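Local coordinates for flagellar hook-associated protein (Burkholderia pseudomallei, PDB 4UT1) that probably serves as a structural component of the junction between the flagellar hook and the filament, at residues Ser167-Thr172 with Gly290-Phe295; Glu259-Ser264 with Leu279-Leu284. One frame throughout, in Å; residues are numbered along the deposited sequence.

Overall arrangement
Interaction 1 joins two long helices, 134-193 and 287-322, whereas interaction 2 joins a strand of the six-stranded antiparallel sheet to the loop leading into the second of these. Both are largely buried, with centres about 10 Å apart, and they abut: L169 packs on the carbonyl of L260, while L293 lies against L284 and the backbone of D281. Their chemistry follows their place. Between the helices, leucine side chains make the contact, with polar groups at one margin. Where sheet meets loop, a backbone hydrogen bond and a carboxylate beside a threonine hydroxyl join the apolar packing. R296, on helix 287-322, touches L169 of interaction 1 and forms a salt bridge with D281 of interaction 2.

Interaction 1: residues Ser167-Thr172 with Gly290-Phe295; sequences SQLTDT and GGLLAF. With EDO (1,2-ethanediol), chain M.
L292 reaches from helix 287-322 toward helix 134-193 and spreads its two methyls over different neighbours. CD1 meets CD2 of L169 at 3.6 Å, the two leucines sliding past one another in opposite directions. L293 adds a second apolar touch, its CD2 lying 4.0 Å from L169 CD2 and its side chain crossing that of L169 at about a right angle. L169 has CG anti to the carbonyl carbon (chi1 -70°), which carries its branched end to both partners. This is the buried, wholly apolar part of the contact. The helices run antiparallel within the helical domain of FlgK, at 159°, and their local axes stand 10.2 Å apart, a gap that branched leucines are long enough to bridge. L98 of helix 80-106 also packs on L292, making this a three-helix meeting.

The other margin is more polar and nearer solvent. Q168, partly exposed, lays both CB and the amide nitrogen NE2 against L292 CD2, each at 3.7 Å, its long chain covering the leucine. T172 OG1 lies 3.8 Å from L292 CD1, a van der Waals approach, but spends its proton within its own helix: OG1 donates to Q168 O at 2.6 Å, above the carbonyl plane, while T172 N reaches the same oxygen from the opposite face. On this side a 1,2-ethanediol, probably from the crystallisation liquor, donates through O1 to T172 OG1 at 2.8 Å.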
loop_
_atom_site.group_PDB
_atom_site.type_symbol
_atom_site.label_atom_id
_atom_site.label_comp_id
_atom_site.label_asym_id
_atom_site.label_seq_id
_atom_site.Cartn_x
_atom_site.Cartn_y
_atom_site.Cartn_z
ATOM N N SER A 167 -16.368 17.523 -1.716
ATOM C CA SER A 167 -17.104 18.737 -2.067
ATOM C C SER A 167 -18.204 18.467 -3.079
ATOM O O SER A 167 -19.314 19.007 -2.964
ATOM C CB SER A 167 -16.147 19.802 -2.585
ATOM O OG SER A 167 -15.434 20.361 -1.496
ATOM N N GLN A 168 -17.916 17.618 -4.056
ATOM C CA GLN A 168 -18.909 17.308 -5.078
ATOM C C GLN A 168 -20.069 16.489 -4.530
ATOM O O GLN A 168 -21.224 16.691 -4.939
ATOM C CB GLN A 168 -18.258 16.584 -6.250
ATOM C CG GLN A 168 -17.410 17.525 -7.111
ATOM C CD GLN A 168 -16.750 16.818 -8.269
ATOM O OE1 GLN A 168 -15.527 16.803 -8.375
ATOM N NE2 GLN A 168 -17.547 16.234 -9.146
ATOM N N LEU A 169 -19.775 15.579 -3.603
ATOM C CA LEU A 169 -20.837 14.866 -2.891
ATOM C C LEU A 169 -21.775 15.852 -2.201
ATOM O O LEU A 169 -22.990 15.752 -2.328
ATOM C CB LEU A 169 -20.260 13.880 -1.864
ATOM C CG LEU A 169 -19.550 12.660 -2.453
ATOM C CD1 LEU A 169 -18.872 11.852 -1.372
ATOM C CD2 LEU A 169 -20.535 11.785 -3.242
ATOM N N THR A 170 -21.222 16.812 -1.474
ATOM C CA THR A 170 -22.066 17.790 -0.778
ATOM C C THR A 170 -22.870 18.648 -1.754
ATOM O O THR A 170 -24.073 18.877 -1.554
ATOM C CB THR A 170 -21.223 18.707 0.134
ATOM O OG1 THR A 170 -20.583 17.908 1.130
ATOM C CG2 THR A 170 -22.100 19.764 0.816
ATOM N N ASP A 171 -22.221 19.116 -2.815
ATOM C CA ASP A 171 -22.925 19.910 -3.819
ATOM C C ASP A 171 -24.035 19.095 -4.441
ATOM O O ASP A 171 -25.129 19.612 -4.676
ATOM C CB ASP A 171 -21.982 20.408 -4.909
ATOM C CG ASP A 171 -21.115 21.548 -4.440
ATOM O OD1 ASP A 171 -21.402 22.081 -3.349
ATOM O OD2 ASP A 171 -20.158 21.912 -5.158
ATOM N N THR A 172 -23.759 17.811 -4.666
ATOM C CA THR A 172 -24.727 16.936 -5.297
ATOM C C THR A 172 -25.945 16.780 -4.384
ATOM O O THR A 172 -27.091 16.824 -4.847
ATOM C CB THR A 172 -24.130 15.565 -5.619
ATOM O OG1 THR A 172 -23.051 15.722 -6.550
ATOM C CG2 THR A 172 -25.184 14.649 -6.233
ATOM N N GLY A 290 -23.424 8.143 -7.622
ATOM C CA GLY A 290 -22.865 6.825 -7.847
ATOM C C GLY A 290 -21.523 6.864 -8.555
ATOM O O GLY A 290 -20.639 6.048 -8.273
ATOM N N GLY A 291 -21.379 7.795 -9.488
ATOM C CA GLY A 291 -20.125 7.962 -10.215
ATOM C C GLY A 291 -19.017 8.440 -9.293
ATOM O O GLY A 291 -17.861 8.002 -9.400
ATOM N N LEU A 292 -19.362 9.349 -8.384
ATOM C CA LEU A 292 -18.389 9.864 -7.422
ATOM C C LEU A 292 -17.936 8.747 -6.502
ATOM O O LEU A 292 -16.739 8.550 -6.290
ATOM C CB LEU A 292 -18.983 11.000 -6.588
ATOM C CG LEU A 292 -19.089 12.370 -7.261
ATOM C CD1 LEU A 292 -20.152 13.212 -6.573
ATOM C CD2 LEU A 292 -17.747 13.088 -7.218
ATOM N N LEU A 293 -18.913 8.032 -5.942
ATOM C CA LEU A 293 -18.638 6.948 -5.012
ATOM C C LEU A 293 -17.864 5.794 -5.648
ATOM O O LEU A 293 -16.925 5.276 -5.052
ATOM C CB LEU A 293 -19.953 6.433 -4.412
ATOM C CG LEU A 293 -20.699 7.482 -3.589
ATOM C CD1 LEU A 293 -22.074 6.979 -3.148
ATOM C CD2 LEU A 293 -19.867 7.916 -2.391
ATOM N N ALA A 294 -18.259 5.378 -6.848
ATOM C CA ALA A 294 -17.548 4.288 -7.530
ATOM C C ALA A 294 -16.089 4.651 -7.840
ATOM O O ALA A 294 -15.190 3.820 -7.699
ATOM C CB ALA A 294 -18.271 3.902 -8.809
ATOM N N PHE A 295 -15.862 5.887 -8.275
ATOM C CA PHE A 295 -14.508 6.372 -8.526
ATOM C C PHE A 295 -13.673 6.287 -7.258
ATOM O O PHE A 295 -12.540 5.806 -7.280
ATOM C CB PHE A 295 -14.533 7.820 -9.051
ATOM C CG PHE A 295 -13.183 8.497 -9.049
ATOM C CD1 PHE A 295 -12.213 8.143 -9.970
ATOM C CD2 PHE A 295 -12.889 9.496 -8.124
ATOM C CE1 PHE A 295 -10.978 8.764 -9.966
ATOM C CE2 PHE A 295 -11.650 10.119 -8.114
ATOM C CZ PHE A 295 -10.692 9.749 -9.038
HETATM C C1 EDO M . -23.562 18.609 -8.637
HETATM O O1 EDO M . -23.363 17.208 -8.869
HETATM C C2 EDO M . -22.256 19.360 -8.855
HETATM O O2 EDO M . -21.171 18.641 -8.252
#

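Interaction 2: residues Glu259-Ser264 with Leu279-Leu284; sequences ELTIVS and LPDVSL. With EDO (1,2-ethanediol), chain O.
L279 N donates to I262 O at 3.2 Å, with a bent N-H...O angle of 144° and the donor tilted 17° from the carbonyl plane; it is the one clear hydrogen bond between the segments. With the backbone bonding of S264 to Q277, this prolongs the antiparallel pairing of 260-265 with 277-278, the last step of a six-stranded meander, a little past the edge strand. The chain then turns away at P280, whose carbonyl oxygen takes both S283 N at 2.9 Å and S283 OG at 2.7 Å, the hydroxyl lying in the carbonyl plane on a lone pair; this double grip secures the 3-10 turn 281-283.

One residue earlier on the strand, T261 OG1 approaches the carboxylate oxygen OD1 of D281 to 3.1 Å, the two side chains slanting across each other. The threonine hydroxyl is anti to the backbone N (chi1 -175°), which turns it toward the loop; a hydroxyl suits this spot, where it faces an acidic group. An ethanediol oxygen also lies beside it, but at a spacing so short that its placement is doubtful. The other carboxylate oxygen, D281 OD2, forms a salt bridge with R296 of helix 287-322, which through NH1 also holds the carbonyl of L260, so one arginine grips strand and loop together.

Apolar side chains fill in between. L284 sets CD1 against I262 CB at 3.9 Å; it is buried, its branched end between I262 of the strand and L289 and L293 of the following helix, where an apolar side chain suits. L279 CD1 comes 4.3 Å from I262 CG2 on the more open flank.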
loop_
_atom_site.group_PDB
_atom_site.type_symbol
_atom_site.label_atom_id
_atom_site.label_comp_id
_atom_site.label_asym_id
_atom_site.label_seq_id
_atom_site.Cartn_x
_atom_site.Cartn_y
_atom_site.Cartn_z
ATOM N N GLU A 259 -13.389 10.897 4.440
ATOM C CA GLU A 259 -14.338 10.720 3.355
ATOM C C GLU A 259 -15.766 10.943 3.830
ATOM O O GLU A 259 -16.187 10.386 4.844
ATOM C CB GLU A 259 -14.208 9.333 2.742
ATOM C CG GLU A 259 -12.805 9.097 2.163
ATOM C CD GLU A 259 -12.676 7.815 1.373
ATOM O OE1 GLU A 259 -13.526 6.902 1.530
ATOM O OE2 GLU A 259 -11.704 7.726 0.581
ATOM N N LEU A 260 -16.501 11.764 3.091
ATOM C CA LEU A 260 -17.908 11.984 3.386
ATOM C C LEU A 260 -18.779 10.867 2.850
ATOM O O LEU A 260 -18.483 10.267 1.815
ATOM C CB LEU A 260 -18.390 13.316 2.796
ATOM C CG LEU A 260 -17.642 14.567 3.229
ATOM C CD1 LEU A 260 -18.327 15.802 2.638
ATOM C CD2 LEU A 260 -17.552 14.654 4.739
ATOM N N THR A 261 -19.880 10.613 3.551
ATOM C CA THR A 261 -20.835 9.619 3.112
ATOM C C THR A 261 -22.205 10.296 3.099
ATOM O O THR A 261 -22.351 11.417 3.590
ATOM C CB THR A 261 -20.827 8.376 4.029
ATOM O OG1 THR A 261 -21.705 7.377 3.498
ATOM C CG2 THR A 261 -21.269 8.742 5.441
ATOM N N ILE A 262 -23.195 9.639 2.507
ATOM C CA ILE A 262 -24.540 10.201 2.432
ATOM C C ILE A 262 -25.429 9.639 3.546
ATOM O O ILE A 262 -25.377 8.448 3.864
ATOM C CB ILE A 262 -25.184 9.906 1.071
ATOM C CG1 ILE A 262 -24.198 10.216 -0.063
ATOM C CG2 ILE A 262 -26.481 10.676 0.915
ATOM C CD1 ILE A 262 -23.721 11.640 -0.076
ATOM N N VAL A 263 -26.234 10.503 4.151
ATOM C CA VAL A 263 -27.176 10.063 5.156
ATOM C C VAL A 263 -28.525 10.682 4.874
ATOM O O VAL A 263 -28.629 11.685 4.151
ATOM C CB VAL A 263 -26.729 10.444 6.591
ATOM C CG1 VAL A 263 -25.352 9.870 6.889
ATOM C CG2 VAL A 263 -26.734 11.961 6.784
ATOM N N SER A 264 -29.555 10.069 5.439
ATOM C CA SER A 264 -30.880 10.680 5.447
ATOM C C SER A 264 -31.208 11.155 6.857
ATOM O O SER A 264 -30.902 10.475 7.835
ATOM C CB SER A 264 -31.933 9.701 4.948
ATOM O OG SER A 264 -32.032 8.584 5.809
ATOM N N LEU A 279 -26.716 5.683 4.779
ATOM C CA LEU A 279 -26.911 4.943 3.539
ATOM C C LEU A 279 -25.572 4.402 3.018
ATOM O O LEU A 279 -24.643 5.172 2.766
ATOM C CB LEU A 279 -27.566 5.836 2.488
ATOM C CG LEU A 279 -28.706 6.736 2.971
ATOM C CD1 LEU A 279 -29.245 7.563 1.824
ATOM C CD2 LEU A 279 -29.819 5.917 3.613
ATOM N N PRO A 280 -25.468 3.075 2.852
ATOM C CA PRO A 280 -24.228 2.435 2.387
ATOM C C PRO A 280 -23.800 2.951 1.016
ATOM O O PRO A 280 -24.652 3.039 0.133
ATOM C CB PRO A 280 -24.602 0.952 2.307
ATOM C CG PRO A 280 -25.823 0.810 3.175
ATOM C CD PRO A 280 -26.558 2.102 3.056
ATOM N N ASP A 281 -22.522 3.280 0.841
ATOM C CA ASP A 281 -22.027 3.776 -0.450
ATOM C C ASP A 281 -22.470 2.877 -1.603
ATOM O O ASP A 281 -22.896 3.353 -2.655
ATOM C CB ASP A 281 -20.496 3.885 -0.450
ATOM C CG ASP A 281 -19.986 5.017 0.421
ATOM O OD1 ASP A 281 -20.793 5.669 1.111
ATOM O OD2 ASP A 281 -18.764 5.243 0.430
ATOM N N VAL A 282 -22.377 1.570 -1.386
ATOM C CA VAL A 282 -22.664 0.604 -2.436
ATOM C C VAL A 282 -24.135 0.620 -2.876
ATOM O O VAL A 282 -24.453 0.209 -3.990
ATOM C CB VAL A 282 -22.278 -0.818 -1.986
ATOM C CG1 VAL A 282 -23.152 -1.262 -0.804
ATOM C CG2 VAL A 282 -22.385 -1.794 -3.145
ATOM N N SER A 283 -25.030 1.092 -2.011
ATOM C CA SER A 283 -26.448 1.129 -2.345
ATOM C C SER A 283 -26.805 2.390 -3.143
ATOM O O SER A 283 -27.858 2.469 -3.792
ATOM C CB SER A 283 -27.296 1.075 -1.073
ATOM O OG SER A 283 -27.169 2.284 -0.335
ATOM N N LEU A 284 -25.922 3.377 -3.070
ATOM C CA LEU A 284 -26.159 4.693 -3.662
ATOM C C LEU A 284 -25.699 4.750 -5.108
ATOM O O LEU A 284 -24.844 5.550 -5.470
ATOM C CB LEU A 284 -25.444 5.764 -2.839
ATOM C CG LEU A 284 -26.071 6.022 -1.467
ATOM C CD1 LEU A 284 -25.011 6.298 -0.403
ATOM C CD2 LEU A 284 -27.036 7.178 -1.569
HETATM C C1 EDO O . -22.714 3.605 5.760
HETATM O O1 EDO O . -21.954 3.625 6.971
HETATM C C2 EDO O . -22.025 4.510 4.749
HETATM O O2 EDO O . -22.873 5.635 4.467
#